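Local structure of cadherin-related family member 2 (Mus musculus, 5CYX) at residues D67-P72 with V95-D100; S111-E116 with S209-D214; E116-G121 with I166-T171; A229-D234 with V320-T325; S264-W269 with E294-Q299. The protein probably links adjacent microvilli by calcium-dependent adhesion to CDHR5, through an extracellular region whose first three cadherin repeats make up this chain. All blocks are in the same frame, centred on the assembly; numbering follows the deposited sequence.

How the contacts relate
Read together, the five contacts show one fold, the cadherin repeat, doing different work at different places. Contacts 2 and 4 are equivalent parallel pairings of an N-terminal edge strand with the last strand, in the second and third repeats; contact 2 ends at a calcium ion, contact 4 at the end of the modelled chain. Contact 3 shares Glu-116 with contact 2 but is mainly aliphatic loop packing. Contact 1 lies at the junction of repeats one and two; contacts 1 and 3 both meet the second subunit, and contact 3 the third as well. Contact 5 adjoins contact 4 through neighbouring strands 295-304 and 315-324. All five are partly buried; contacts 2 and 4 turn aliphatic groups into the sandwich, while contact 1 gathers its carboxylates round calcium.

Contact 1: residues D67-P72 with V95-D100; sequences DFETVP and VEDRND. With CA (calcium ion), chain C; CA (calcium ion), chain B; CA (calcium ion), chain D.
Phe-68 lays its ring across Asp-97, whose CB stands over one face in a CH-pi contact, 3.8 Å from the ring centroid and 14° off the normal. The two residues belong to the DXE and DXNDN signatures of the calcium-binding linker between cadherin repeats, here the first and second. With CG anti to the backbone N (chi1 179°), the ring is carried over to the Asp-97 side chain, and its plane lies 23° from that of the carboxylate. At the ring edge, CD1 meets O of Val-95 at 3.2 Å. With an alanine for Phe-68, the face over Asp-97 CB is lost, which would probably open a gap beside Val-95 and leave the ligand loop less firmly packed.

The Asp-97 carboxylate divides its work: OD1 binds the chain C calcium ion at 2.3 Å, while OD2 is engaged by Thr-134. Glu-69, bent at chi2, chelates the same ion with both oxygens, and its OE1 also reaches the chain B calcium ion at 2.4 Å. Asp-100 bridges the same two ions, one oxygen to each; Asp-67 OD1 also holds the chain B ion, Glu-18 serves both and Asp-133 the chain C ion. The shared metal charge probably makes it tolerable for Glu-69 OE2 to lie 3.0 Å from Asp-97 OD1. Away from the ions, Val-95 N pins loop to strand, hydrogen-bonded to Pro-72 O at 2.8 Å.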
# COMPACT_ATOMS: atom_id res chain seq x y z
N ASP A 67 8.73 37.41 -3.60
CA ASP A 67 9.03 35.99 -3.65
C ASP A 67 8.92 35.41 -2.26
O ASP A 67 9.80 35.59 -1.42
CB ASP A 67 10.47 35.75 -4.23
CG ASP A 67 10.79 34.25 -4.38
OD1 ASP A 67 9.88 33.39 -4.37
OD2 ASP A 67 11.95 33.90 -4.44
N PHE A 68 7.81 34.73 -2.02
CA PHE A 68 7.53 34.14 -0.75
C PHE A 68 8.61 33.17 -0.33
O PHE A 68 8.97 33.13 0.84
CB PHE A 68 6.21 33.37 -0.81
CG PHE A 68 5.87 32.70 0.48
CD1 PHE A 68 5.32 33.44 1.52
CD2 PHE A 68 6.09 31.34 0.67
CE1 PHE A 68 4.98 32.82 2.71
CE2 PHE A 68 5.76 30.72 1.86
CZ PHE A 68 5.23 31.47 2.88
N GLU A 69 9.14 32.42 -1.29
CA GLU A 69 10.14 31.40 -0.98
C GLU A 69 11.44 31.96 -0.35
O GLU A 69 12.09 31.24 0.43
CB GLU A 69 10.48 30.56 -2.22
CG GLU A 69 9.47 29.48 -2.51
CD GLU A 69 8.05 29.99 -2.84
OE1 GLU A 69 7.84 30.84 -3.71
OE2 GLU A 69 7.10 29.57 -2.23
N THR A 70 11.79 33.22 -0.64
CA THR A 70 12.98 33.87 -0.02
C THR A 70 12.66 34.96 1.00
O THR A 70 13.32 35.01 2.03
CB THR A 70 13.90 34.50 -1.07
OG1 THR A 70 13.16 34.69 -2.26
CG2 THR A 70 15.07 33.61 -1.39
N VAL A 71 11.70 35.84 0.73
CA VAL A 71 11.37 36.93 1.64
C VAL A 71 9.85 36.92 1.91
O VAL A 71 9.07 37.60 1.25
CB VAL A 71 11.86 38.29 1.14
CG1 VAL A 71 11.61 39.34 2.22
CG2 VAL A 71 13.38 38.26 0.83
N PRO A 72 9.44 36.12 2.89
CA PRO A 72 8.03 35.97 3.22
C PRO A 72 7.33 37.22 3.83
O PRO A 72 6.10 37.37 3.68
CB PRO A 72 8.02 34.79 4.20
CG PRO A 72 9.40 34.71 4.74
CD PRO A 72 10.31 35.22 3.67
N VAL A 95 3.98 38.86 2.50
CA VAL A 95 3.93 38.28 1.15
C VAL A 95 3.20 36.95 1.23
O VAL A 95 3.58 36.09 2.01
CB VAL A 95 5.35 38.10 0.56
CG1 VAL A 95 5.29 37.55 -0.87
CG2 VAL A 95 6.07 39.43 0.52
N GLU A 96 2.13 36.79 0.47
CA GLU A 96 1.40 35.52 0.42
C GLU A 96 1.95 34.55 -0.63
O GLU A 96 2.22 34.92 -1.80
CB GLU A 96 -0.08 35.73 0.12
CG GLU A 96 -0.89 36.29 1.26
CD GLU A 96 -2.40 36.18 1.04
OE1 GLU A 96 -2.84 36.30 -0.14
OE2 GLU A 96 -3.13 35.98 2.05
N ASP A 97 2.01 33.29 -0.22
CA ASP A 97 2.46 32.21 -1.07
C ASP A 97 1.48 32.02 -2.23
O ASP A 97 0.24 32.10 -2.03
CB ASP A 97 2.57 30.88 -0.27
CG ASP A 97 3.35 29.79 -1.03
OD1 ASP A 97 4.15 30.10 -1.96
OD2 ASP A 97 3.11 28.59 -0.72
N ARG A 98 2.03 31.82 -3.43
CA ARG A 98 1.20 31.35 -4.59
C ARG A 98 1.90 30.13 -5.26
O ARG A 98 3.15 29.89 -5.05
CB ARG A 98 0.98 32.48 -5.57
CG ARG A 98 0.14 33.63 -5.04
CD ARG A 98 -1.32 33.29 -5.19
NE ARG A 98 -2.20 34.30 -4.63
CZ ARG A 98 -2.58 34.39 -3.37
NH1 ARG A 98 -3.42 35.35 -3.02
NH2 ARG A 98 -2.15 33.56 -2.44
N ASN A 99 1.14 29.34 -6.00
CA ASN A 99 1.68 28.14 -6.60
C ASN A 99 2.51 28.44 -7.87
O ASN A 99 2.04 28.19 -9.01
CB ASN A 99 0.60 27.13 -6.88
CG ASN A 99 1.14 25.78 -7.16
OD1 ASN A 99 2.33 25.51 -6.99
ND2 ASN A 99 0.28 24.91 -7.63
N ASP A 100 3.73 28.95 -7.65
CA ASP A 100 4.67 29.25 -8.74
C ASP A 100 5.83 28.27 -8.74
O ASP A 100 6.75 28.48 -9.49
CB ASP A 100 5.23 30.69 -8.61
CG ASP A 100 5.92 30.93 -7.21
OD1 ASP A 100 5.76 30.13 -6.27
OD2 ASP A 100 6.68 31.89 -7.06
CA CA C . 5.32 30.02 -3.95
CA CA B . 8.12 32.43 -5.52
CA CA D . 3.94 23.99 -6.35
O HOH W 1 9.66 30.99 -6.79

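Contact 2: residues S111-E116 with S209-D214; sequences STSINE and SISVID. With CA (calcium ion), chain E.
Ile-114 and Ile-210 cross obliquely on the inward face of two parallel strands, CD1 of Ile-114 meeting CG2 of Ile-210 at 3.6 Å. The meeting depends on Ile-114 holding CG1 between its backbone N and carbonyl carbon (chi1 63°), which swings the ethyl branch across to the neighbouring strand; Val-124 from the facing sheet packs on both residues. Further along this face, CG1 of Val-212 touches CB of Glu-116 at 3.6 Å.

The other face is more polar and less enclosed. Ile-213 extends along it, its CD1 lying 3.7 Å from ND2 of Asn-115 and also near CB of Ser-113. A water donates to Thr-112 O and is hydrogen-bonded to Ser-211 OG at 2.7 Å, joining the strands beside their backbone bonds. Those bonds run in the regular parallel pattern, exemplified by Ile-114 N to Ser-211 O at 2.9 Å, nearly straight at 167°, and the last of them, from Glu-116 N to Ile-213 O, carries the pairing past the strand end.

There, Glu-116 and Asp-214 lie side by side and point the same way, with their carboxylate planes 90° apart. Glu-116 OE2 and Asp-214 OD1 each bind the chain E calcium ion at 2.3 Å. Their other oxygens accept from Tyr-174 N and Gly-252 N respectively, which should limit rotation of both groups. Glu-215, Asp-217 and Asp-250 add further ligands. Paired first and last strands ending in acidic ligands are typical of a cadherin repeat at its calcium-binding junction with the next.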
# COMPACT_ATOMS: atom_id res chain seq x y z
N SER A 111 17.30 3.34 -12.59
CA SER A 111 17.25 1.94 -12.95
C SER A 111 17.38 1.05 -11.70
O SER A 111 17.99 1.45 -10.71
CB SER A 111 18.30 1.58 -13.97
OG SER A 111 19.57 1.83 -13.41
N THR A 112 16.81 -0.15 -11.74
CA THR A 112 16.96 -1.08 -10.66
C THR A 112 16.72 -2.50 -11.19
O THR A 112 16.15 -2.69 -12.29
CB THR A 112 15.93 -0.72 -9.52
OG1 THR A 112 16.21 -1.47 -8.36
CG2 THR A 112 14.52 -1.03 -9.95
N SER A 113 17.12 -3.48 -10.40
CA SER A 113 16.85 -4.88 -10.69
C SER A 113 15.98 -5.51 -9.61
O SER A 113 16.21 -5.26 -8.42
CB SER A 113 18.14 -5.68 -10.78
OG SER A 113 18.91 -5.15 -11.80
N ILE A 114 15.06 -6.37 -10.01
CA ILE A 114 14.30 -7.15 -9.04
C ILE A 114 14.18 -8.61 -9.46
O ILE A 114 14.13 -8.93 -10.66
CB ILE A 114 12.91 -6.56 -8.81
CG1 ILE A 114 12.08 -6.61 -10.09
CG2 ILE A 114 13.03 -5.16 -8.25
CD1 ILE A 114 10.80 -5.83 -10.02
N ASN A 115 14.15 -9.47 -8.45
CA ASN A 115 13.93 -10.89 -8.65
C ASN A 115 12.52 -11.10 -9.13
O ASN A 115 11.60 -10.46 -8.60
CB ASN A 115 14.06 -11.65 -7.32
CG ASN A 115 15.49 -11.85 -6.89
OD1 ASN A 115 15.73 -12.15 -5.74
ND2 ASN A 115 16.41 -11.65 -7.74
N GLU A 116 12.33 -12.06 -10.02
CA GLU A 116 10.97 -12.31 -10.54
C GLU A 116 10.06 -12.86 -9.43
O GLU A 116 8.86 -12.68 -9.55
CB GLU A 116 10.95 -13.22 -11.76
CG GLU A 116 11.14 -14.70 -11.51
CD GLU A 116 11.29 -15.55 -12.79
OE1 GLU A 116 10.68 -15.28 -13.89
OE2 GLU A 116 12.00 -16.58 -12.65
N SER A 209 13.66 2.35 -15.24
CA SER A 209 13.99 1.13 -15.93
C SER A 209 14.14 -0.02 -14.95
O SER A 209 15.00 0.03 -14.06
CB SER A 209 15.31 1.30 -16.67
OG SER A 209 15.15 2.37 -17.59
N ILE A 210 13.30 -1.04 -15.11
CA ILE A 210 13.31 -2.22 -14.25
C ILE A 210 13.81 -3.47 -14.95
O ILE A 210 13.18 -3.88 -15.91
CB ILE A 210 11.91 -2.47 -13.67
CG1 ILE A 210 11.42 -1.20 -12.95
CG2 ILE A 210 11.92 -3.65 -12.70
CD1 ILE A 210 9.99 -1.24 -12.58
N SER A 211 14.94 -4.07 -14.52
CA SER A 211 15.34 -5.40 -15.00
C SER A 211 14.77 -6.51 -14.09
O SER A 211 14.89 -6.44 -12.90
CB SER A 211 16.86 -5.54 -15.11
OG SER A 211 17.37 -4.42 -15.78
N VAL A 212 14.15 -7.52 -14.70
CA VAL A 212 13.69 -8.68 -13.97
C VAL A 212 14.71 -9.76 -14.09
O VAL A 212 15.14 -10.09 -15.21
CB VAL A 212 12.37 -9.19 -14.55
CG1 VAL A 212 11.81 -10.32 -13.67
CG2 VAL A 212 11.38 -8.04 -14.66
N ILE A 213 15.09 -10.33 -12.95
CA ILE A 213 16.09 -11.37 -12.84
C ILE A 213 15.40 -12.72 -12.85
O ILE A 213 14.45 -12.99 -12.08
CB ILE A 213 16.87 -11.21 -11.51
CG1 ILE A 213 17.71 -9.93 -11.54
CG2 ILE A 213 17.73 -12.44 -11.18
CD1 ILE A 213 18.24 -9.56 -10.15
N ASP A 214 15.88 -13.57 -13.74
CA ASP A 214 15.32 -14.89 -13.91
C ASP A 214 15.80 -15.77 -12.75
O ASP A 214 17.02 -15.81 -12.44
CB ASP A 214 15.72 -15.49 -15.26
CG ASP A 214 14.84 -16.66 -15.67
OD1 ASP A 214 13.84 -17.05 -14.93
OD2 ASP A 214 15.16 -17.18 -16.75
CA CA E . 12.36 -18.48 -13.84
O HOH W 2 17.31 -1.86 -14.96
O HOH W 3 10.66 -17.54 -15.21

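Contact 3: residues E116-G121 with I166-T171; sequences ETLPVG and IVLNDT. With CA (calcium ion), chain E.
The loop between the first two strands of the second cadherin repeat folds over the end of strand 165-168, where Val-120 packs against the backbone of residues 168-170. Val-120 holds CG1 anti to its backbone N (chi1 173°), and the two methyls part to different partners. CG1 rests against Leu-168 O at 3.6 Å and is close to Asn-169 O as well; CG2 reaches further along the chain, 3.6 Å from the carbonyl C of Asp-170, and brushes the CG2 methyl of Thr-171. A glycine here would probably open a gap beside the 169-171 loop and leave segment 116-121 freer to shift over the strand end.

Leu-168 answers with a single branch, its CD2 lying 3.2 Å from Leu-118 O and also against Pro-119 O, so that the methyl rests against two successive carbonyl oxygens. Beyond the valine the backbone takes over: Gly-121 N donates to Leu-168 O at 2.8 Å, almost straight at 169°. Gly-121 has a positive phi of 91°, a turn easiest for a residue without a side chain, and its carbonyl C lies 3.6 Å from CG1 of Val-167. Within the 169-171 loop, Thr-171 N is held by Asp-170 OD1 at 2.9 Å.

Copies of the protein meet here too: Gly-121 O accepts from Arg-159 NH2 of the second subunit, and Asn-169 OD1 from Val-123 N of the third, while Asn-169 ND2 donates to Asn-156 O of the same chain. Segment 116-121 carries the chain between strands 109-115 and 123-126, the sheet-to-sheet crossing of the cadherin beta sandwich.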
# COMPACT_ATOMS: atom_id res chain seq x y z
N GLU A 116 12.33 -12.06 -10.02
CA GLU A 116 10.97 -12.31 -10.54
C GLU A 116 10.06 -12.86 -9.43
O GLU A 116 8.86 -12.68 -9.55
CB GLU A 116 10.95 -13.22 -11.76
CG GLU A 116 11.14 -14.70 -11.51
CD GLU A 116 11.29 -15.55 -12.79
OE1 GLU A 116 10.68 -15.28 -13.89
OE2 GLU A 116 12.00 -16.58 -12.65
N THR A 117 10.61 -13.53 -8.40
CA THR A 117 9.76 -14.02 -7.25
C THR A 117 9.40 -12.94 -6.22
O THR A 117 8.76 -13.25 -5.25
CB THR A 117 10.39 -15.19 -6.45
OG1 THR A 117 11.69 -14.82 -6.03
CG2 THR A 117 10.47 -16.45 -7.27
N LEU A 118 9.84 -11.69 -6.42
CA LEU A 118 9.44 -10.59 -5.54
C LEU A 118 7.92 -10.68 -5.18
O LEU A 118 7.06 -10.71 -6.09
CB LEU A 118 9.75 -9.25 -6.18
CG LEU A 118 9.61 -8.03 -5.28
CD1 LEU A 118 10.61 -8.06 -4.11
CD2 LEU A 118 9.77 -6.77 -6.12
N PRO A 119 7.60 -10.71 -3.88
CA PRO A 119 6.17 -10.84 -3.57
C PRO A 119 5.32 -9.59 -3.85
O PRO A 119 5.79 -8.44 -3.80
CB PRO A 119 6.13 -11.16 -2.08
CG PRO A 119 7.54 -11.47 -1.67
CD PRO A 119 8.46 -10.92 -2.69
N VAL A 120 4.05 -9.84 -4.18
CA VAL A 120 3.14 -8.77 -4.38
C VAL A 120 2.97 -8.01 -3.05
O VAL A 120 2.79 -8.62 -2.04
CB VAL A 120 1.77 -9.33 -4.89
CG1 VAL A 120 0.76 -8.22 -4.95
CG2 VAL A 120 1.93 -9.90 -6.29
N GLY A 121 2.91 -6.69 -3.15
CA GLY A 121 2.92 -5.74 -2.10
C GLY A 121 4.33 -5.26 -1.73
O GLY A 121 4.49 -4.39 -0.87
N ILE A 166 6.92 2.80 -5.56
CA ILE A 166 6.32 1.98 -6.59
C ILE A 166 6.23 0.58 -5.97
O ILE A 166 7.25 0.03 -5.49
CB ILE A 166 7.23 1.95 -7.86
CG1 ILE A 166 7.37 3.37 -8.39
CG2 ILE A 166 6.70 1.01 -8.95
CD1 ILE A 166 8.36 3.46 -9.56
N VAL A 167 5.01 0.07 -5.91
CA VAL A 167 4.72 -1.23 -5.32
C VAL A 167 4.34 -2.22 -6.40
O VAL A 167 3.50 -1.89 -7.26
CB VAL A 167 3.56 -1.14 -4.31
CG1 VAL A 167 3.19 -2.52 -3.85
CG2 VAL A 167 4.01 -0.30 -3.11
N LEU A 168 4.85 -3.43 -6.27
CA LEU A 168 4.45 -4.52 -7.11
C LEU A 168 3.04 -5.00 -6.79
O LEU A 168 2.77 -5.33 -5.61
CB LEU A 168 5.38 -5.66 -6.92
CG LEU A 168 5.17 -6.80 -7.88
CD1 LEU A 168 5.64 -6.45 -9.31
CD2 LEU A 168 5.85 -8.03 -7.34
N ASN A 169 2.19 -5.02 -7.83
CA ASN A 169 0.77 -5.36 -7.73
C ASN A 169 0.34 -6.68 -8.36
O ASN A 169 -0.77 -7.08 -8.17
CB ASN A 169 -0.03 -4.19 -8.33
CG ASN A 169 -1.49 -4.33 -8.12
OD1 ASN A 169 -2.01 -4.25 -6.96
ND2 ASN A 169 -2.21 -4.57 -9.24
N ASP A 170 1.19 -7.32 -9.14
CA ASP A 170 0.93 -8.63 -9.72
C ASP A 170 2.29 -9.31 -9.87
O ASP A 170 3.30 -8.68 -9.59
CB ASP A 170 0.30 -8.38 -11.11
CG ASP A 170 -0.49 -9.56 -11.66
OD1 ASP A 170 -0.41 -10.69 -11.17
OD2 ASP A 170 -1.18 -9.35 -12.67
N THR A 171 2.31 -10.58 -10.28
CA THR A 171 3.49 -11.42 -10.19
C THR A 171 4.30 -11.23 -11.45
O THR A 171 3.75 -10.99 -12.55
CB THR A 171 3.12 -12.91 -10.18
OG1 THR A 171 2.23 -13.11 -11.28
CG2 THR A 171 2.38 -13.34 -8.90
CA CA E . 12.36 -18.48 -13.84
O HOH W 3 10.66 -17.54 -15.21

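Contact 4: residues A229-D234 with V320-T325; sequences ASVAED and VTIRVT
Arg-323 folds back over Ala-229 where edge strand 228-231 and the last strand, 315-324, of the third cadherin repeat pair in parallel, their segment axes 34° apart. Its CB sits 3.7 Å from Ala-229 O and faces CB of Ser-230; CG comes nearer the same oxygen, at 3.5 Å. The chain then bends at chi3 (-138°), and this turns the guanidinium flat over the neighbouring strand instead of out along its own. One face of the group covers Ala-229 O, which stands 3.4 Å from the guanidinium plane, near its rim, at an angle too poor for a hydrogen bond from NH1. At the tip, NH1 lies over Ala-229 C and 3.4 Å from Ser-230 CB, while NH2 finds its partner in Ser-228 OG.

The inward face is aliphatic: Val-231 CG1 touches Ile-322 CG2 at 3.5 Å, and Phe-270 packs on both residues. Further on, Glu-233 lays CB against Val-324 CG1 at 3.6 Å and sends its carboxylate to a salt bridge with Arg-286. Between the two faces, backbone bonds fix the register, with Arg-323 N donating to Ala-229 O and Arg-323 O accepting from Val-231 N at 2.8 Å, nearly straight at 168°.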
# COMPACT_ATOMS: atom_id res chain seq x y z
N ALA A 229 15.08 -44.74 -32.41
CA ALA A 229 16.31 -45.05 -33.12
C ALA A 229 16.39 -46.54 -33.28
O ALA A 229 15.53 -47.28 -32.76
CB ALA A 229 17.53 -44.51 -32.37
N SER A 230 17.43 -46.98 -34.01
CA SER A 230 17.66 -48.40 -34.21
C SER A 230 19.08 -48.81 -33.87
O SER A 230 20.00 -48.04 -34.06
CB SER A 230 17.32 -48.83 -35.65
OG SER A 230 17.77 -50.15 -35.89
N VAL A 231 19.21 -50.05 -33.41
CA VAL A 231 20.49 -50.63 -33.04
C VAL A 231 20.54 -52.12 -33.41
O VAL A 231 19.61 -52.87 -33.13
CB VAL A 231 20.77 -50.45 -31.53
CG1 VAL A 231 19.62 -50.98 -30.66
CG2 VAL A 231 22.08 -51.12 -31.15
N ALA A 232 21.64 -52.56 -34.01
CA ALA A 232 21.81 -53.97 -34.37
C ALA A 232 22.01 -54.81 -33.11
O ALA A 232 22.68 -54.36 -32.16
CB ALA A 232 22.99 -54.14 -35.30
N GLU A 233 21.54 -56.06 -33.13
CA GLU A 233 21.45 -56.89 -31.92
C GLU A 233 22.83 -57.37 -31.40
O GLU A 233 22.93 -57.84 -30.28
CB GLU A 233 20.54 -58.10 -32.13
CG GLU A 233 21.07 -59.18 -33.07
CD GLU A 233 20.14 -60.39 -33.16
OE1 GLU A 233 19.84 -60.98 -32.10
OE2 GLU A 233 19.72 -60.75 -34.28
N ASP A 234 23.85 -57.30 -32.26
CA ASP A 234 25.23 -57.65 -31.92
C ASP A 234 26.10 -56.44 -31.61
O ASP A 234 27.31 -56.57 -31.52
CB ASP A 234 25.85 -58.38 -33.12
CG ASP A 234 26.02 -57.47 -34.35
OD1 ASP A 234 25.36 -56.40 -34.42
OD2 ASP A 234 26.83 -57.84 -35.23
N VAL A 320 11.37 -43.34 -24.81
CA VAL A 320 12.08 -43.43 -26.08
C VAL A 320 11.94 -44.87 -26.57
O VAL A 320 12.13 -45.82 -25.79
CB VAL A 320 13.61 -43.18 -25.88
CG1 VAL A 320 14.38 -43.43 -27.18
CG2 VAL A 320 13.87 -41.77 -25.35
N THR A 321 11.67 -45.02 -27.87
CA THR A 321 11.59 -46.35 -28.48
C THR A 321 12.83 -46.68 -29.30
O THR A 321 13.32 -45.86 -30.10
CB THR A 321 10.34 -46.46 -29.35
OG1 THR A 321 9.21 -46.26 -28.51
CG2 THR A 321 10.24 -47.84 -29.97
N ILE A 322 13.33 -47.90 -29.12
CA ILE A 322 14.57 -48.34 -29.77
C ILE A 322 14.38 -49.69 -30.45
O ILE A 322 14.01 -50.68 -29.80
CB ILE A 322 15.72 -48.46 -28.76
CG1 ILE A 322 15.99 -47.10 -28.11
CG2 ILE A 322 16.98 -49.00 -29.45
CD1 ILE A 322 17.12 -47.13 -27.07
N ARG A 323 14.71 -49.74 -31.74
CA ARG A 323 14.46 -50.91 -32.59
C ARG A 323 15.72 -51.76 -32.60
O ARG A 323 16.77 -51.28 -32.99
CB ARG A 323 14.10 -50.47 -34.03
CG ARG A 323 13.02 -49.40 -34.10
CD ARG A 323 12.79 -48.80 -35.49
NE ARG A 323 12.62 -47.34 -35.36
CZ ARG A 323 13.55 -46.41 -35.63
NH1 ARG A 323 14.75 -46.72 -36.11
NH2 ARG A 323 13.26 -45.12 -35.44
N VAL A 324 15.60 -53.02 -32.16
CA VAL A 324 16.72 -53.98 -32.19
C VAL A 324 16.82 -54.64 -33.59
O VAL A 324 16.07 -55.56 -33.89
CB VAL A 324 16.65 -55.03 -31.04
CG1 VAL A 324 17.91 -55.88 -31.01
CG2 VAL A 324 16.50 -54.33 -29.69
N THR A 325 17.74 -54.11 -34.40
CA THR A 325 18.07 -54.49 -35.78
C THR A 325 17.03 -53.96 -36.75
O THR A 325 17.16 -52.84 -37.25
CB THR A 325 18.27 -56.00 -36.02
OG1 THR A 325 17.04 -56.71 -35.88
CG2 THR A 325 19.30 -56.55 -35.10

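Contact 5: residues S264-W269 with E294-Q299; sequences STRPGW and EEVQIQ
Ser-264 and Ile-298 form an antiparallel non-hydrogen-bonded pair, their CA atoms 4.4 Å apart, after which the chain leaves the strand and reverses in a type II turn from Arg-266 to Trp-269. Thr-265 marks the departure with a two-way grip on Gln-297: its N donates to Gln-297 O at 3.1 Å, and its OG1 accepts from Gln-297 N at 3.2 Å. Since OG1 lies between the backbone N and carbonyl carbon (chi1 69°), the hydroxyl takes the place a strand carbonyl would otherwise fill.

Beside this, Ser-264 CB and Ile-298 CD1 press together at 3.3 Å, a tight fit matched by an isoleucine chi1 of -112°, well off a staggered position. At the close of the turn, the Trp-269 and Val-296 side chains cross at about a right angle, CE3 of Trp-269 meeting CG2 of Val-296 at 4.1 Å. Arg-266 lays its CB over one face of the indole and carries its guanidinium to a salt bridge with Glu-292.

Strand 295-304 runs between 257-264 and 315-324, and the turn leaves this sheet for strand 270-272 of the facing one, whose Phe-270 packs against Val-296 and Ile-298 inside the third cadherin repeat.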
# COMPACT_ATOMS: atom_id res chain seq x y z
N SER A 264 12.73 -48.94 -17.81
CA SER A 264 12.59 -49.56 -19.13
C SER A 264 11.92 -50.95 -19.15
O SER A 264 11.73 -51.61 -18.13
CB SER A 264 13.96 -49.70 -19.79
OG SER A 264 14.62 -50.86 -19.38
N THR A 265 11.57 -51.36 -20.36
CA THR A 265 11.38 -52.77 -20.68
C THR A 265 12.80 -53.24 -21.04
O THR A 265 13.46 -52.61 -21.86
CB THR A 265 10.40 -52.95 -21.85
OG1 THR A 265 10.99 -52.46 -23.07
CG2 THR A 265 9.10 -52.16 -21.59
N ARG A 266 13.29 -54.30 -20.39
CA ARG A 266 14.72 -54.74 -20.43
C ARG A 266 15.68 -53.84 -19.64
O ARG A 266 16.60 -53.22 -20.22
CB ARG A 266 15.25 -54.97 -21.87
CG ARG A 266 14.32 -55.75 -22.78
CD ARG A 266 14.06 -57.16 -22.28
NE ARG A 266 12.81 -57.69 -22.80
CZ ARG A 266 12.48 -58.98 -22.84
NH1 ARG A 266 11.31 -59.34 -23.35
NH2 ARG A 266 13.32 -59.92 -22.39
N PRO A 267 15.51 -53.78 -18.31
CA PRO A 267 16.49 -53.12 -17.46
C PRO A 267 17.91 -53.60 -17.77
O PRO A 267 18.12 -54.78 -18.03
CB PRO A 267 16.08 -53.54 -16.05
CG PRO A 267 14.61 -53.80 -16.13
CD PRO A 267 14.34 -54.26 -17.54
N GLY A 268 18.86 -52.66 -17.79
CA GLY A 268 20.25 -52.96 -18.07
C GLY A 268 20.67 -52.87 -19.53
O GLY A 268 21.85 -52.68 -19.80
N TRP A 269 19.75 -53.03 -20.49
CA TRP A 269 20.21 -53.10 -21.89
C TRP A 269 20.77 -51.78 -22.38
O TRP A 269 21.75 -51.78 -23.14
CB TRP A 269 19.12 -53.59 -22.82
CG TRP A 269 18.87 -55.05 -22.76
CD1 TRP A 269 19.21 -55.92 -21.75
CD2 TRP A 269 18.20 -55.82 -23.74
NE1 TRP A 269 18.81 -57.19 -22.07
CE2 TRP A 269 18.17 -57.16 -23.29
CE3 TRP A 269 17.62 -55.52 -24.99
CZ2 TRP A 269 17.59 -58.20 -24.03
CZ3 TRP A 269 17.02 -56.56 -25.73
CH2 TRP A 269 17.02 -57.88 -25.24
N GLU A 294 10.00 -56.28 -31.66
CA GLU A 294 11.46 -56.11 -31.74
C GLU A 294 11.94 -54.76 -31.20
O GLU A 294 12.89 -54.16 -31.72
CB GLU A 294 11.95 -56.35 -33.18
CG GLU A 294 11.50 -57.68 -33.78
CD GLU A 294 12.63 -58.47 -34.44
OE1 GLU A 294 13.44 -57.87 -35.18
OE2 GLU A 294 12.70 -59.70 -34.20
N GLU A 295 11.30 -54.31 -30.12
CA GLU A 295 11.44 -52.94 -29.61
C GLU A 295 11.58 -52.87 -28.10
O GLU A 295 10.87 -53.56 -27.36
CB GLU A 295 10.23 -52.11 -30.01
CG GLU A 295 10.38 -51.39 -31.34
CD GLU A 295 9.14 -50.59 -31.70
OE1 GLU A 295 8.26 -50.41 -30.84
OE2 GLU A 295 9.04 -50.13 -32.86
N VAL A 296 12.49 -51.98 -27.67
CA VAL A 296 12.62 -51.61 -26.27
C VAL A 296 12.12 -50.19 -26.07
O VAL A 296 12.46 -49.29 -26.84
CB VAL A 296 14.09 -51.68 -25.84
CG1 VAL A 296 14.19 -51.62 -24.34
CG2 VAL A 296 14.74 -52.96 -26.35
N GLN A 297 11.31 -49.99 -25.03
CA GLN A 297 10.89 -48.67 -24.59
C GLN A 297 11.68 -48.28 -23.33
O GLN A 297 11.84 -49.09 -22.42
CB GLN A 297 9.38 -48.62 -24.33
CG GLN A 297 8.53 -48.70 -25.61
CD GLN A 297 7.15 -48.09 -25.45
OE1 GLN A 297 6.13 -48.65 -25.89
NE2 GLN A 297 7.10 -46.93 -24.81
N ILE A 298 12.16 -47.03 -23.31
CA ILE A 298 13.11 -46.53 -22.27
C ILE A 298 12.66 -45.17 -21.77
O ILE A 298 12.40 -44.28 -22.59
CB ILE A 298 14.54 -46.49 -22.86
CG1 ILE A 298 15.40 -47.53 -22.18
CG2 ILE A 298 15.26 -45.15 -22.71
CD1 ILE A 298 15.21 -48.90 -22.76
N GLN A 299 12.53 -45.01 -20.45
CA GLN A 299 12.23 -43.72 -19.84
C GLN A 299 13.53 -42.97 -19.48
O GLN A 299 14.32 -43.45 -18.68
CB GLN A 299 11.38 -43.88 -18.59
CG GLN A 299 10.74 -42.58 -18.13
CD GLN A 299 10.01 -42.73 -16.83
OE1 GLN A 299 10.55 -43.29 -15.88
NE2 GLN A 299 8.77 -42.25 -16.77